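Local coordinates for galactose-binding-like protein (Bacteroides thetaiotaomicron, PDB 7M1B) that is a SusE-like protein that probably binds galactose-type sugars and belongs to a family with a potential degradative capacity, at residues I289-R297 with W307-S318. Sequence-based numbering, arbitrary orientation.
Sequences IKEWEVWGR and WDGWTKLADCES
Val294 O takes two backbone donors, Leu313 N at 2.7 Å and Ala314 N at 3.2 Å, the mark of a classic beta bulge in the antiparallel pairing of strands 292-297 and 311-317. This pair forms one margin of the beta sandwich of a galactose-binding-like domain, with strand 352-362 on the other side of 292-297. Past the bulge, the Trp295 indole is sandwiched: Lys312 CB sits over the centre of its six-membered ring, 3.6 Å from the centroid, while the edge of Trp307 meets the opposite face in a T-shaped stack, CZ3 lying 3.4 Å from Trp295 CG. In the ring plane, Trp295 NE1 donates to Glu293 OE1 (2.8 Å), fixing the indole's rotation. An alanine in place of Trp295 is likely to leave the Trp307 edge and Lys312 chain without the surface between them, and Glu293 OE1 without its donor. Lys312 bends at chi3 (99°), bringing NZ to Asp315 OD1 in a salt bridge, with Glu293 a longer partner. On the sheet's other face, Cys316 CB packs over Trp292. At the type II turn Trp307-Trp310, the Trp310 five-membered ring receives CD of Arg297, salt-bridged to Asp299, over its face, 3.6 Å from the centroid, the guanidinium upright at 88° to the indole.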
loop_
_atom_site.group_PDB
_atom_site.type_symbol
_atom_site.label_atom_id
_atom_site.label_comp_id
_atom_site.label_asym_id
_atom_site.label_seq_id
_atom_site.Cartn_x
_atom_site.Cartn_y
_atom_site.Cartn_z
ATOM N N ILE A 289 -11.760 10.876 3.162
ATOM C CA ILE A 289 -10.949 10.254 4.211
ATOM C C ILE A 289 -9.619 10.947 4.447
ATOM O O ILE A 289 -8.978 11.478 3.533
ATOM C CB ILE A 289 -10.797 8.749 3.852
ATOM C CG1 ILE A 289 -9.976 8.567 2.556
ATOM C CG2 ILE A 289 -12.195 8.111 3.836
ATOM C CD1 ILE A 289 -9.702 7.046 2.209
ATOM N N LYS A 290 -9.139 10.864 5.691
ATOM C CA LYS A 290 -7.925 11.597 6.089
ATOM C C LYS A 290 -6.791 10.618 6.385
ATOM O O LYS A 290 -5.817 10.614 5.618
ATOM C CB LYS A 290 -8.195 12.569 7.233
ATOM C CG LYS A 290 -6.925 13.261 7.822
ATOM C CD LYS A 290 -7.297 14.288 8.884
ATOM C CE LYS A 290 -6.063 14.834 9.627
ATOM N NZ LYS A 290 -6.433 15.564 10.845
ATOM N N GLU A 291 -6.902 9.798 7.430
ATOM C CA GLU A 291 -5.936 8.740 7.660
ATOM C C GLU A 291 -6.603 7.379 7.577
ATOM O O GLU A 291 -7.722 7.156 8.049
ATOM C CB GLU A 291 -5.275 8.878 9.030
ATOM C CG GLU A 291 -4.350 10.079 9.091
ATOM C CD GLU A 291 -3.504 10.041 10.370
ATOM O OE1 GLU A 291 -2.733 9.048 10.580
ATOM O OE2 GLU A 291 -3.587 10.985 11.157
ATOM N N TRP A 292 -5.869 6.426 7.010
ATOM C CA TRP A 292 -6.368 5.062 6.958
ATOM C C TRP A 292 -5.178 4.104 6.798
ATOM O O TRP A 292 -4.036 4.506 6.517
ATOM C CB TRP A 292 -7.349 4.928 5.764
ATOM C CG TRP A 292 -6.740 5.016 4.376
ATOM C CD1 TRP A 292 -6.394 3.982 3.526
ATOM C CD2 TRP A 292 -6.540 6.243 3.631
ATOM N NE1 TRP A 292 -5.888 4.510 2.360
ATOM C CE2 TRP A 292 -6.006 5.889 2.356
ATOM C CE3 TRP A 292 -6.716 7.609 3.925
ATOM C CZ2 TRP A 292 -5.674 6.845 1.382
ATOM C CZ3 TRP A 292 -6.369 8.556 2.967
ATOM C CH2 TRP A 292 -5.885 8.178 1.688
ATOM N N GLU A 293 -5.484 2.821 6.915
ATOM C CA GLU A 293 -4.590 1.754 6.583
ATOM C C GLU A 293 -5.170 0.935 5.445
ATOM O O GLU A 293 -6.370 0.756 5.376
ATOM C CB GLU A 293 -4.329 0.838 7.759
ATOM C CG GLU A 293 -3.802 1.641 8.969
ATOM C CD GLU A 293 -3.788 0.855 10.260
ATOM O OE1 GLU A 293 -4.494 -0.221 10.341
ATOM O OE2 GLU A 293 -3.192 1.400 11.235
ATOM N N VAL A 294 -4.267 0.394 4.623
ATOM C CA VAL A 294 -4.676 -0.578 3.610
ATOM C C VAL A 294 -4.191 -1.954 4.044
ATOM O O VAL A 294 -3.015 -2.071 4.412
ATOM C CB VAL A 294 -4.071 -0.229 2.235
ATOM C CG1 VAL A 294 -4.615 -1.256 1.224
ATOM C CG2 VAL A 294 -4.533 1.186 1.807
ATOM N N TRP A 295 -5.112 -2.934 4.110
ATOM C CA TRP A 295 -4.793 -4.294 4.504
ATOM C C TRP A 295 -5.095 -5.217 3.347
ATOM O O TRP A 295 -5.917 -4.894 2.449
ATOM C CB TRP A 295 -5.705 -4.663 5.703
ATOM C CG TRP A 295 -5.298 -3.971 6.989
ATOM C CD1 TRP A 295 -5.385 -2.626 7.301
ATOM C CD2 TRP A 295 -4.675 -4.607 8.137
ATOM N NE1 TRP A 295 -4.919 -2.401 8.568
ATOM C CE2 TRP A 295 -4.522 -3.599 9.119
ATOM C CE3 TRP A 295 -4.406 -5.935 8.504
ATOM C CZ2 TRP A 295 -3.921 -3.853 10.378
ATOM C CZ3 TRP A 295 -3.814 -6.193 9.734
ATOM C CH2 TRP A 295 -3.612 -5.172 10.675
ATOM N N GLY A 296 -4.483 -6.391 3.364
ATOM C CA GLY A 296 -4.795 -7.300 2.248
ATOM C C GLY A 296 -4.629 -8.774 2.616
ATOM O O GLY A 296 -3.949 -9.101 3.607
ATOM N N ARG A 297 -5.088 -9.683 1.743
ATOM C CA ARG A 297 -4.765 -11.103 1.821
ATOM C C ARG A 297 -4.904 -11.737 0.444
ATOM O O ARG A 297 -5.648 -11.234 -0.431
ATOM C CB ARG A 297 -5.704 -11.762 2.840
ATOM C CG ARG A 297 -7.191 -11.721 2.502
ATOM C CD ARG A 297 -8.079 -12.195 3.665
ATOM N NE ARG A 297 -7.831 -13.590 4.001
ATOM C CZ ARG A 297 -8.174 -14.127 5.170
ATOM N NH1 ARG A 297 -8.823 -13.397 6.080
ATOM N NH2 ARG A 297 -7.926 -15.421 5.368
ATOM N N TRP A 307 -10.703 -10.076 11.271
ATOM C CA TRP A 307 -9.419 -9.577 10.794
ATOM C C TRP A 307 -8.300 -10.646 10.797
ATOM O O TRP A 307 -7.218 -10.438 10.230
ATOM C CB TRP A 307 -9.044 -8.383 11.666
ATOM C CG TRP A 307 -9.758 -7.120 11.251
ATOM C CD1 TRP A 307 -10.826 -6.500 11.840
ATOM C CD2 TRP A 307 -9.327 -6.258 10.190
ATOM N NE1 TRP A 307 -11.137 -5.331 11.165
ATOM C CE2 TRP A 307 -10.213 -5.144 10.150
ATOM C CE3 TRP A 307 -8.266 -6.330 9.277
ATOM C CZ2 TRP A 307 -10.013 -4.089 9.249
ATOM C CZ3 TRP A 307 -8.103 -5.309 8.350
ATOM C CH2 TRP A 307 -8.947 -4.184 8.354
ATOM N N ASP A 308 -8.606 -11.838 11.329
ATOM C CA ASP A 308 -7.668 -12.948 11.274
ATOM C C ASP A 308 -7.334 -13.255 9.812
ATOM O O ASP A 308 -8.245 -13.321 8.941
ATOM C CB ASP A 308 -8.308 -14.180 11.907
ATOM C CG ASP A 308 -8.407 -14.081 13.429
ATOM O OD1 ASP A 308 -7.951 -13.065 14.047
ATOM O OD2 ASP A 308 -8.932 -15.033 13.997
ATOM N N GLY A 309 -6.040 -13.354 9.500
ATOM C CA GLY A 309 -5.658 -13.747 8.151
ATOM C C GLY A 309 -5.381 -12.546 7.235
ATOM O O GLY A 309 -4.936 -12.725 6.088
ATOM N N TRP A 310 -5.618 -11.326 7.731
ATOM C CA TRP A 310 -5.353 -10.087 6.996
ATOM C C TRP A 310 -3.984 -9.539 7.393
ATOM O O TRP A 310 -3.621 -9.606 8.581
ATOM C CB TRP A 310 -6.450 -9.045 7.299
ATOM C CG TRP A 310 -7.766 -9.404 6.645
ATOM C CD1 TRP A 310 -8.809 -10.132 7.194
ATOM C CD2 TRP A 310 -8.238 -8.917 5.376
ATOM N NE1 TRP A 310 -9.872 -10.183 6.285
ATOM C CE2 TRP A 310 -9.525 -9.446 5.169
ATOM C CE3 TRP A 310 -7.623 -8.130 4.368
ATOM C CZ2 TRP A 310 -10.270 -9.143 4.000
ATOM C CZ3 TRP A 310 -8.342 -7.874 3.223
ATOM C CH2 TRP A 310 -9.614 -8.380 3.059
ATOM N N THR A 311 -3.240 -8.945 6.431
ATOM C CA THR A 311 -1.899 -8.377 6.609
ATOM C C THR A 311 -1.966 -6.880 6.296
ATOM O O THR A 311 -2.612 -6.463 5.294
ATOM C CB THR A 311 -0.869 -9.023 5.654
ATOM O OG1 THR A 311 -0.851 -10.415 5.943
ATOM C CG2 THR A 311 0.516 -8.444 5.794
ATOM N N LYS A 312 -1.338 -6.059 7.128
ATOM C CA LYS A 312 -1.292 -4.639 6.848
ATOM C C LYS A 312 -0.278 -4.330 5.741
ATOM O O LYS A 312 0.877 -4.839 5.733
ATOM C CB LYS A 312 -0.974 -3.843 8.108
ATOM C CG LYS A 312 -1.248 -2.354 7.944
ATOM C CD LYS A 312 -1.064 -1.573 9.230
ATOM C CE LYS A 312 0.266 -0.898 9.292
ATOM N NZ LYS A 312 0.362 -0.051 10.516
ATOM N N LEU A 313 -0.748 -3.497 4.781
ATOM C CA LEU A 313 0.078 -3.173 3.619
ATOM C C LEU A 313 0.562 -1.722 3.540
ATOM O O LEU A 313 1.541 -1.481 2.810
ATOM C CB LEU A 313 -0.736 -3.421 2.332
ATOM C CG LEU A 313 -1.470 -4.759 2.253
ATOM C CD1 LEU A 313 -2.288 -4.834 0.951
ATOM C CD2 LEU A 313 -0.556 -6.004 2.355
ATOM N N ALA A 314 -0.117 -0.752 4.177
ATOM C CA ALA A 314 0.253 0.665 4.041
ATOM C C ALA A 314 -0.465 1.450 5.120
ATOM O O ALA A 314 -1.560 1.067 5.557
ATOM C CB ALA A 314 -0.183 1.214 2.691
ATOM N N ASP A 315 0.242 2.489 5.606
ATOM C CA ASP A 315 -0.359 3.545 6.404
ATOM C C ASP A 315 -0.417 4.746 5.486
ATOM O O ASP A 315 0.573 5.068 4.762
ATOM C CB ASP A 315 0.538 3.899 7.589
ATOM C CG ASP A 315 0.653 2.771 8.593
ATOM O OD1 ASP A 315 -0.381 2.361 9.173
ATOM O OD2 ASP A 315 1.784 2.385 8.852
ATOM N N CYS A 316 -1.561 5.434 5.538
ATOM C CA CYS A 316 -1.790 6.461 4.554
ATOM C C CYS A 316 -2.378 7.702 5.200
ATOM O O CYS A 316 -3.316 7.571 6.008
ATOM C CB CYS A 316 -2.793 5.994 3.500
ATOM S SG CYS A 316 -2.337 4.475 2.628
ATOM N N GLU A 317 -1.938 8.861 4.742
ATOM C CA GLU A 317 -2.559 10.141 5.146
ATOM C C GLU A 317 -2.769 11.046 3.938
ATOM O O GLU A 317 -1.811 11.423 3.249
ATOM C CB GLU A 317 -1.704 10.824 6.240
ATOM C CG GLU A 317 -2.323 12.183 6.616
ATOM C CD GLU A 317 -1.749 12.882 7.821
ATOM O OE1 GLU A 317 -0.770 12.351 8.336
ATOM O OE2 GLU A 317 -2.259 13.931 8.239
ATOM N N SER A 318 -4.044 11.400 3.684
ATOM C CA SER A 318 -4.383 12.391 2.667
ATOM C C SER A 318 -4.038 13.771 3.224
ATOM O O SER A 318 -4.550 14.171 4.273
ATOM C CB SER A 318 -5.857 12.268 2.369
ATOM O OG SER A 318 -6.341 13.371 1.585
HETATM O O HOH W 1 -8.714 11.763 0.733
HETATM O O HOH W 2 -1.958 3.741 10.942
HETATM O O HOH W 3 -1.506 -0.436 12.584
HETATM O O HOH W 4 -9.173 -16.397 7.876
#